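Metallo-beta-lactamase domain-containing protein (Enterococcus faecalis, PDB 2AZ4) is of unknown function but binds two zinc ions in a metallo-beta-lactamase fold and may act as an RNA-binding exonuclease. Local coordinates at residues A[292-304]-A[310-322]. Sequence-based numbering, arbitrary orientation.
Sequences VFGIEVRYYYAES and LNPALEIPYDTLL
The Tyr-299 ring lies between Leu-310 and Glu-315. From CB, which only carries the ring, CG sits between the backbone N and the carbonyl carbon (chi1 63°), which turns the ring back across the 3-10 segment 312-314 and Glu-315. Leu-310 CD1 stands over the ring centre, a CH-pi contact 3.8 Å from that methyl to the Tyr-299 centroid. Glu-315 CA makes a CH-pi contact on the opposite face, offset toward the rim, its CB reaching Tyr-299 CE1 and CZ. Tyr-299 CD2 lies 3.5 Å from Leu-314 O, while CE2 meets Asn-311 O and, at 3.7 Å, Leu-314 CB. At the tip, Tyr-299 OH donates to Asn-311 O over 2.7 Å, arriving 59° out of the carbonyl plane. The backbones meet in a single bridge: Tyr-299 N donates to Leu-314 O (3.1 Å), and Ile-316 N donates to Tyr-299 O (2.8 Å). Farther along, Leu-321 CD2 packs on Tyr-300 CD2 at 3.5 Å; the Tyr-300 hydroxyl bonds to Gln-331 O. One water links Glu-296 OE2 to Asn-311 N, and another joins Tyr-301 N to Glu-315 OE2 and Ile-316 O. Strand 298-300 is an outermost strand of the parallel six-stranded sheet, away from the two zinc ions. With both faces covered, the ring's rotation is probably restricted, and Asn-311 O, taking Tyr-299 OH and Leu-314 N from opposite faces, ties this side chain to the 3-10 turn.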
ATOM      1  N   VAL A 292      16.457   2.456  -2.027  1.00 22.52           N
ATOM      2  CA  VAL A 292      15.543   3.553  -2.342  1.00 22.76           C
ATOM      3  C   VAL A 292      16.158   4.961  -2.165  1.00 22.80           C
ATOM      4  O   VAL A 292      15.965   5.835  -3.012  1.00 23.02           O
ATOM      5  CB  VAL A 292      14.207   3.405  -1.514  1.00 22.97           C
ATOM      6  CG1 VAL A 292      13.310   4.612  -1.688  1.00 25.00           C
ATOM      7  CG2 VAL A 292      13.448   2.159  -1.948  1.00 22.88           C
ATOM      8  N   PHE A 293      16.875   5.185  -1.062  1.00 23.41           N
ATOM      9  CA  PHE A 293      17.379   6.515  -0.703  1.00 23.82           C
ATOM     10  C   PHE A 293      18.893   6.689  -0.680  1.00 23.83           C
ATOM     11  O   PHE A 293      19.383   7.811  -0.499  1.00 23.70           O
ATOM     12  CB  PHE A 293      16.833   6.945   0.665  1.00 24.45           C
ATOM     13  CG  PHE A 293      15.364   7.235   0.671  1.00 26.45           C
ATOM     14  CD1 PHE A 293      14.814   8.134  -0.235  1.00 27.89           C
ATOM     15  CD2 PHE A 293      14.525   6.616   1.580  1.00 28.23           C
ATOM     16  CE1 PHE A 293      13.461   8.408  -0.227  1.00 29.17           C
ATOM     17  CE2 PHE A 293      13.156   6.875   1.578  1.00 27.71           C
ATOM     18  CZ  PHE A 293      12.628   7.771   0.681  1.00 27.71           C
ATOM     19  N   GLY A 294      19.635   5.601  -0.834  1.00 23.22           N
ATOM     20  CA  GLY A 294      21.089   5.642  -0.651  1.00 24.07           C
ATOM     21  C   GLY A 294      21.500   5.907   0.794  1.00 24.38           C
ATOM     22  O   GLY A 294      22.640   6.280   1.056  1.00 24.15           O
ATOM     23  N   ILE A 295      20.574   5.718   1.733  1.00 23.70           N
ATOM     24  CA  ILE A 295      20.862   5.978   3.134  1.00 24.51           C
ATOM     25  C   ILE A 295      21.504   4.742   3.772  1.00 23.82           C
ATOM     26  O   ILE A 295      21.058   3.619   3.564  1.00 23.64           O
ATOM     27  CB  ILE A 295      19.620   6.457   3.895  1.00 24.51           C
ATOM     28  CG1 ILE A 295      19.277   7.886   3.467  1.00 25.94           C
ATOM     29  CG2 ILE A 295      19.854   6.408   5.429  1.00 26.63           C
ATOM     30  CD1 ILE A 295      17.902   8.378   3.979  1.00 26.12           C
ATOM     31  N   GLU A 296      22.595   4.960   4.500  1.00 23.60           N
ATOM     32  CA  GLU A 296      23.302   3.877   5.149  1.00 24.07           C
ATOM     33  C   GLU A 296      23.103   4.010   6.637  1.00 23.60           C
ATOM     34  O   GLU A 296      23.470   5.021   7.232  1.00 25.27           O
ATOM     35  CB  GLU A 296      24.774   3.879   4.783  1.00 24.62           C
ATOM     36  CG  GLU A 296      25.003   3.503   3.323  1.00 26.53           C
ATOM     37  CD  GLU A 296      26.394   3.016   3.062  1.00 30.73           C
ATOM     38  OE1 GLU A 296      27.134   3.720   2.338  1.00 33.93           O
ATOM     39  OE2 GLU A 296      26.749   1.930   3.571  1.00 30.41           O
ATOM     40  N   VAL A 297      22.454   3.011   7.219  1.00 22.31           N
ATOM     41  CA  VAL A 297      22.156   3.015   8.635  1.00 21.28           C
ATOM     42  C   VAL A 297      22.738   1.735   9.233  1.00 20.13           C
ATOM     43  O   VAL A 297      22.923   0.751   8.516  1.00 18.76           O
ATOM     44  CB  VAL A 297      20.606   3.127   8.874  1.00 21.77           C
ATOM     45  CG1 VAL A 297      19.848   1.894   8.321  1.00 20.51           C
ATOM     46  CG2 VAL A 297      20.277   3.345  10.350  1.00 23.11           C
ATOM     47  N   ARG A 298      23.005   1.750  10.536  1.00 19.19           N
ATOM     48  CA  ARG A 298      23.391   0.542  11.289  1.00 18.64           C
ATOM     49  C   ARG A 298      22.261  -0.487  11.264  1.00 18.42           C
ATOM     50  O   ARG A 298      21.086  -0.142  11.111  1.00 18.34           O
ATOM     51  CB  ARG A 298      23.826   0.886  12.731  1.00 18.98           C
ATOM     52  CG  ARG A 298      25.168   1.624  12.793  1.00 19.78           C
ATOM     53  CD  ARG A 298      25.371   2.312  14.152  1.00 21.34           C
ATOM     54  NE  ARG A 298      26.570   3.153  14.146  1.00 25.03           N
ATOM     55  CZ  ARG A 298      26.654   4.381  13.613  1.00 29.10           C
ATOM     56  NH1 ARG A 298      25.606   4.952  13.007  1.00 25.23           N
ATOM     57  NH2 ARG A 298      27.810   5.034  13.666  1.00 30.39           N
ATOM     58  N   TYR A 299      22.620  -1.762  11.367  1.00 17.55           N
ATOM     59  CA  TYR A 299      21.651  -2.829  11.207  1.00 17.57           C
ATOM     60  C   TYR A 299      22.075  -4.075  11.950  1.00 16.79           C
ATOM     61  O   TYR A 299      23.223  -4.208  12.320  1.00 16.64           O
ATOM     62  CB  TYR A 299      21.489  -3.182   9.724  1.00 16.60           C
ATOM     63  CG  TYR A 299      22.774  -3.706   9.102  1.00 17.44           C
ATOM     64  CD1 TYR A 299      23.060  -5.078   9.062  1.00 16.46           C
ATOM     65  CD2 TYR A 299      23.709  -2.824   8.557  1.00 16.77           C
ATOM     66  CE1 TYR A 299      24.236  -5.541   8.485  1.00 16.72           C
ATOM     67  CE2 TYR A 299      24.885  -3.271   8.004  1.00 16.16           C
ATOM     68  CZ  TYR A 299      25.132  -4.630   7.936  1.00 16.02           C
ATOM     69  OH  TYR A 299      26.320  -5.060   7.377  1.00 17.01           O
ATOM     70  N   TYR A 300      21.127  -4.984  12.139  1.00 16.98           N
ATOM     71  CA  TYR A 300      21.400  -6.323  12.649  1.00 16.55           C
ATOM     72  C   TYR A 300      20.664  -7.324  11.768  1.00 16.41           C
ATOM     73  O   TYR A 300      19.642  -6.998  11.134  1.00 16.37           O
ATOM     74  CB  TYR A 300      21.010  -6.472  14.127  1.00 16.72           C
ATOM     75  CG  TYR A 300      19.534  -6.573  14.360  1.00 16.61           C
ATOM     76  CD1 TYR A 300      18.946  -7.790  14.699  1.00 16.88           C
ATOM     77  CD2 TYR A 300      18.710  -5.444  14.214  1.00 17.29           C
ATOM     78  CE1 TYR A 300      17.578  -7.875  14.914  1.00 15.14           C
ATOM     79  CE2 TYR A 300      17.346  -5.520  14.414  1.00 16.25           C
ATOM     80  CZ  TYR A 300      16.787  -6.733  14.751  1.00 15.56           C
ATOM     81  OH  TYR A 300      15.432  -6.820  14.933  1.00 16.44           O
ATOM     82  N   TYR A 301      21.216  -8.527  11.701  1.00 16.01           N
ATOM     83  CA  TYR A 301      20.584  -9.629  10.996  1.00 17.00           C
ATOM     84  C   TYR A 301      19.629 -10.384  11.890  1.00 17.66           C
ATOM     85  O   TYR A 301      19.991 -10.807  12.991  1.00 17.42           O
ATOM     86  CB  TYR A 301      21.639 -10.586  10.475  1.00 16.68           C
ATOM     87  CG  TYR A 301      22.350 -10.060   9.268  1.00 16.62           C
ATOM     88  CD1 TYR A 301      21.703 -10.035   8.023  1.00 18.74           C
ATOM     89  CD2 TYR A 301      23.668  -9.629   9.345  1.00 17.64           C
ATOM     90  CE1 TYR A 301      22.346  -9.561   6.892  1.00 16.95           C
ATOM     91  CE2 TYR A 301      24.335  -9.155   8.208  1.00 18.65           C
ATOM     92  CZ  TYR A 301      23.642  -9.134   6.983  1.00 17.92           C
ATOM     93  OH  TYR A 301      24.254  -8.669   5.858  1.00 19.20           O
ATOM     94  N   ALA A 302      18.402 -10.557  11.408  1.00 19.01           N
ATOM     95  CA  ALA A 302      17.435 -11.418  12.076  1.00 20.24           C
ATOM     96  C   ALA A 302      17.329 -12.751  11.320  1.00 21.12           C
ATOM     97  O   ALA A 302      16.474 -13.581  11.616  1.00 21.52           O
ATOM     98  CB  ALA A 302      16.091 -10.724  12.154  1.00 20.15           C
ATOM     99  N   GLU A 303      18.207 -12.947  10.342  1.00 22.06           N
ATOM    100  CA  GLU A 303      18.226 -14.162   9.533  1.00 23.64           C
ATOM    101  C   GLU A 303      19.686 -14.545   9.280  1.00 23.59           C
ATOM    102  O   GLU A 303      20.592 -13.745   9.501  1.00 23.04           O
ATOM    103  CB  GLU A 303      17.465 -13.936   8.214  1.00 23.79           C
ATOM    104  CG  GLU A 303      15.938 -13.683   8.420  1.00 25.68           C
ATOM    105  CD  GLU A 303      15.189 -13.082   7.207  1.00 27.21           C
ATOM    106  OE1 GLU A 303      15.693 -13.124   6.060  1.00 28.98           O
ATOM    107  OE2 GLU A 303      14.056 -12.563   7.432  1.00 33.07           O
ATOM    108  N   SER A 304      19.912 -15.774   8.831  1.00 24.43           N
ATOM    109  CA  SER A 304      21.252 -16.223   8.484  1.00 25.07           C
ATOM    110  C   SER A 304      21.712 -15.724   7.100  1.00 26.16           C
ATOM    111  O   SER A 304      20.908 -15.368   6.244  1.00 26.77           O
ATOM    112  CB  SER A 304      21.371 -17.746   8.626  1.00 25.16           C
ATOM    113  OG  SER A 304      21.189 -18.121   9.992  1.00 23.26           O
ATOM    114  N   LEU A 310      25.169  -4.365   1.851  1.00 20.69           N
ATOM    115  CA  LEU A 310      25.353  -3.725   3.137  1.00 20.30           C
ATOM    116  C   LEU A 310      26.830  -3.677   3.471  1.00 20.62           C
ATOM    117  O   LEU A 310      27.584  -4.577   3.112  1.00 21.63           O
ATOM    118  CB  LEU A 310      24.553  -4.474   4.205  1.00 19.72           C
ATOM    119  CG  LEU A 310      23.026  -4.367   4.098  1.00 18.32           C
ATOM    120  CD1 LEU A 310      22.391  -5.164   5.196  1.00 17.49           C
ATOM    121  CD2 LEU A 310      22.581  -2.870   4.220  1.00 18.38           C
ATOM    122  N   ASN A 311      27.235  -2.589   4.102  1.00 21.16           N
ATOM    123  CA  ASN A 311      28.567  -2.433   4.662  1.00 21.96           C
ATOM    124  C   ASN A 311      28.697  -3.286   5.924  1.00 21.75           C
ATOM    125  O   ASN A 311      28.015  -3.019   6.930  1.00 22.33           O
ATOM    126  CB  ASN A 311      28.797  -0.952   4.998  1.00 21.86           C
ATOM    127  CG  ASN A 311      30.204  -0.664   5.529  1.00 23.36           C
ATOM    128  OD1 ASN A 311      30.945  -1.566   5.884  1.00 23.97           O
ATOM    129  ND2 ASN A 311      30.560   0.614   5.592  1.00 23.30           N
ATOM    130  N   PRO A 312      29.586  -4.306   5.892  1.00 21.81           N
ATOM    131  CA  PRO A 312      29.794  -5.186   7.052  1.00 20.84           C
ATOM    132  C   PRO A 312      30.149  -4.429   8.331  1.00 20.21           C
ATOM    133  O   PRO A 312      29.803  -4.876   9.425  1.00 20.74           O
ATOM    134  CB  PRO A 312      30.963  -6.069   6.623  1.00 21.16           C
ATOM    135  CG  PRO A 312      30.898  -6.092   5.125  1.00 21.18           C
ATOM    136  CD  PRO A 312      30.429  -4.701   4.743  1.00 21.66           C
ATOM    137  N   ALA A 313      30.811  -3.289   8.198  1.00 19.71           N
ATOM    138  CA  ALA A 313      31.220  -2.495   9.362  1.00 19.78           C
ATOM    139  C   ALA A 313      30.072  -1.772  10.068  1.00 19.68           C
ATOM    140  O   ALA A 313      30.252  -1.193  11.141  1.00 19.37           O
ATOM    141  CB  ALA A 313      32.285  -1.508   8.958  1.00 20.16           C
ATOM    142  N   LEU A 314      28.896  -1.777   9.459  1.00 20.15           N
ATOM    143  CA  LEU A 314      27.740  -1.119  10.061  1.00 19.95           C
ATOM    144  C   LEU A 314      26.844  -2.121  10.788  1.00 20.27           C
ATOM    145  O   LEU A 314      25.741  -1.788  11.253  1.00 19.47           O
ATOM    146  CB  LEU A 314      26.964  -0.317   9.006  1.00 20.06           C
ATOM    147  CG  LEU A 314      27.704   0.945   8.520  1.00 20.51           C
ATOM    148  CD1 LEU A 314      26.982   1.580   7.329  1.00 22.61           C
ATOM    149  CD2 LEU A 314      27.889   1.940   9.654  1.00 21.79           C
ATOM    150  N   GLU A 315      27.326  -3.355  10.899  1.00 21.05           N
ATOM    151  CA  GLU A 315      26.535  -4.395  11.552  1.00 20.94           C
ATOM    152  C   GLU A 315      26.743  -4.271  13.030  1.00 20.95           C
ATOM    153  O   GLU A 315      27.874  -4.095  13.483  1.00 20.78           O
ATOM    154  CB  GLU A 315      26.940  -5.789  11.092  1.00 20.30           C
ATOM    155  CG  GLU A 315      26.055  -6.906  11.698  1.00 20.88           C
ATOM    156  CD  GLU A 315      26.547  -8.305  11.384  1.00 22.31           C
ATOM    157  OE1 GLU A 315      27.383  -8.457  10.462  1.00 27.02           O
ATOM    158  OE2 GLU A 315      26.093  -9.260  12.054  1.00 25.15           O
ATOM    159  N   ILE A 316      25.640  -4.352  13.770  1.00 21.00           N
ATOM    160  CA  ILE A 316      25.663  -4.434  15.223  1.00 21.20           C
ATOM    161  C   ILE A 316      25.178  -5.840  15.589  1.00 21.12           C
ATOM    162  O   ILE A 316      24.181  -6.329  15.028  1.00 20.83           O
ATOM    163  CB  ILE A 316      24.737  -3.388  15.888  1.00 20.90           C
ATOM    164  CG1 ILE A 316      24.926  -1.977  15.293  1.00 21.30           C
ATOM    165  CG2 ILE A 316      24.861  -3.428  17.429  1.00 21.33           C
ATOM    166  CD1 ILE A 316      26.291  -1.296  15.557  1.00 23.46           C
ATOM    167  N   PRO A 317      25.918  -6.537  16.471  1.00 21.64           N
ATOM    168  CA  PRO A 317      25.417  -7.859  16.889  1.00 21.57           C
ATOM    169  C   PRO A 317      24.098  -7.748  17.648  1.00 21.42           C
ATOM    170  O   PRO A 317      23.935  -6.854  18.483  1.00 21.14           O
ATOM    171  CB  PRO A 317      26.516  -8.378  17.818  1.00 22.16           C
ATOM    172  CG  PRO A 317      27.745  -7.546  17.483  1.00 22.87           C
ATOM    173  CD  PRO A 317      27.217  -6.203  17.083  1.00 21.36           C
ATOM    174  N   TYR A 318      23.158  -8.639  17.335  1.00 21.61           N
ATOM    175  CA  TYR A 318      21.911  -8.741  18.081  1.00 21.83           C
ATOM    176  C   TYR A 318      22.137  -8.768  19.614  1.00 22.34           C
ATOM    177  O   TYR A 318      21.429  -8.105  20.383  1.00 21.63           O
ATOM    178  CB  TYR A 318      21.158  -9.988  17.615  1.00 21.50           C
ATOM    179  CG  TYR A 318      19.866 -10.289  18.348  1.00 22.48           C
ATOM    180  CD1 TYR A 318      18.871  -9.319  18.493  1.00 21.81           C
ATOM    181  CD2 TYR A 318      19.621 -11.569  18.857  1.00 22.41           C
ATOM    182  CE1 TYR A 318      17.662  -9.603  19.141  1.00 22.04           C
ATOM    183  CE2 TYR A 318      18.423 -11.866  19.510  1.00 21.67           C
ATOM    184  CZ  TYR A 318      17.453 -10.876  19.647  1.00 21.47           C
ATOM    185  OH  TYR A 318      16.280 -11.166  20.285  1.00 21.62           O
ATOM    186  N   ASP A 319      23.137  -9.541  20.031  1.00 22.69           N
ATOM    187  CA  ASP A 319      23.530  -9.683  21.441  1.00 23.20           C
ATOM    188  C   ASP A 319      23.829  -8.330  22.105  1.00 22.87           C
ATOM    189  O   ASP A 319      23.448  -8.096  23.256  1.00 22.10           O
ATOM    190  CB  ASP A 319      24.744 -10.637  21.511  1.00 23.71           C
ATOM    191  CG  ASP A 319      25.198 -10.923  22.922  1.00 26.07           C
ATOM    192  OD1 ASP A 319      24.359 -11.386  23.734  1.00 28.75           O
ATOM    193  OD2 ASP A 319      26.397 -10.687  23.225  1.00 28.07           O
ATOM    194  N   THR A 320      24.503  -7.439  21.371  1.00 23.14           N
ATOM    195  CA  THR A 320      24.772  -6.077  21.833  1.00 23.38           C
ATOM    196  C   THR A 320      23.492  -5.236  21.960  1.00 23.13           C
ATOM    197  O   THR A 320      23.310  -4.503  22.926  1.00 23.28           O
ATOM    198  CB  THR A 320      25.803  -5.369  20.908  1.00 23.67           C
ATOM    199  OG1 THR A 320      26.967  -6.180  20.804  1.00 24.20           O
ATOM    200  CG2 THR A 320      26.211  -3.995  21.448  1.00 24.04           C
ATOM    201  N   LEU A 321      22.600  -5.344  20.982  1.00 23.24           N
ATOM    202  CA  LEU A 321      21.342  -4.609  21.027  1.00 22.96           C
ATOM    203  C   LEU A 321      20.522  -4.963  22.252  1.00 22.49           C
ATOM    204  O   LEU A 321      19.925  -4.079  22.897  1.00 21.27           O
ATOM    205  CB  LEU A 321      20.533  -4.900  19.770  1.00 23.03           C
ATOM    206  CG  LEU A 321      20.403  -3.904  18.612  1.00 25.24           C
ATOM    207  CD1 LEU A 321      21.438  -2.738  18.567  1.00 22.36           C
ATOM    208  CD2 LEU A 321      20.253  -4.646  17.301  1.00 23.33           C
ATOM    209  N   LEU A 322      20.492  -6.263  22.579  1.00 21.97           N
ATOM    210  CA  LEU A 322      19.693  -6.742  23.692  1.00 21.91           C
ATOM    211  C   LEU A 322      20.136  -6.140  25.025  1.00 22.20           C
ATOM    212  O   LEU A 322      19.317  -5.958  25.912  1.00 21.82           O
ATOM    213  CB  LEU A 322      19.707  -8.271  23.756  1.00 22.27           C
ATOM    214  CG  LEU A 322      18.962  -9.042  22.675  1.00 22.84           C
ATOM    215  CD1 LEU A 322      19.123 -10.522  22.964  1.00 20.95           C
ATOM    216  CD2 LEU A 322      17.460  -8.636  22.638  1.00 23.69           C
TER
HETATM  217  O   HOH W   1      25.537  -0.341   4.420  1.00 19.23           O
HETATM  218  O   HOH W   2      23.820  -8.479  13.579  1.00 16.61           O
HETATM  219  O   HOH W   3      22.637 -10.519  14.749  1.00 29.91           O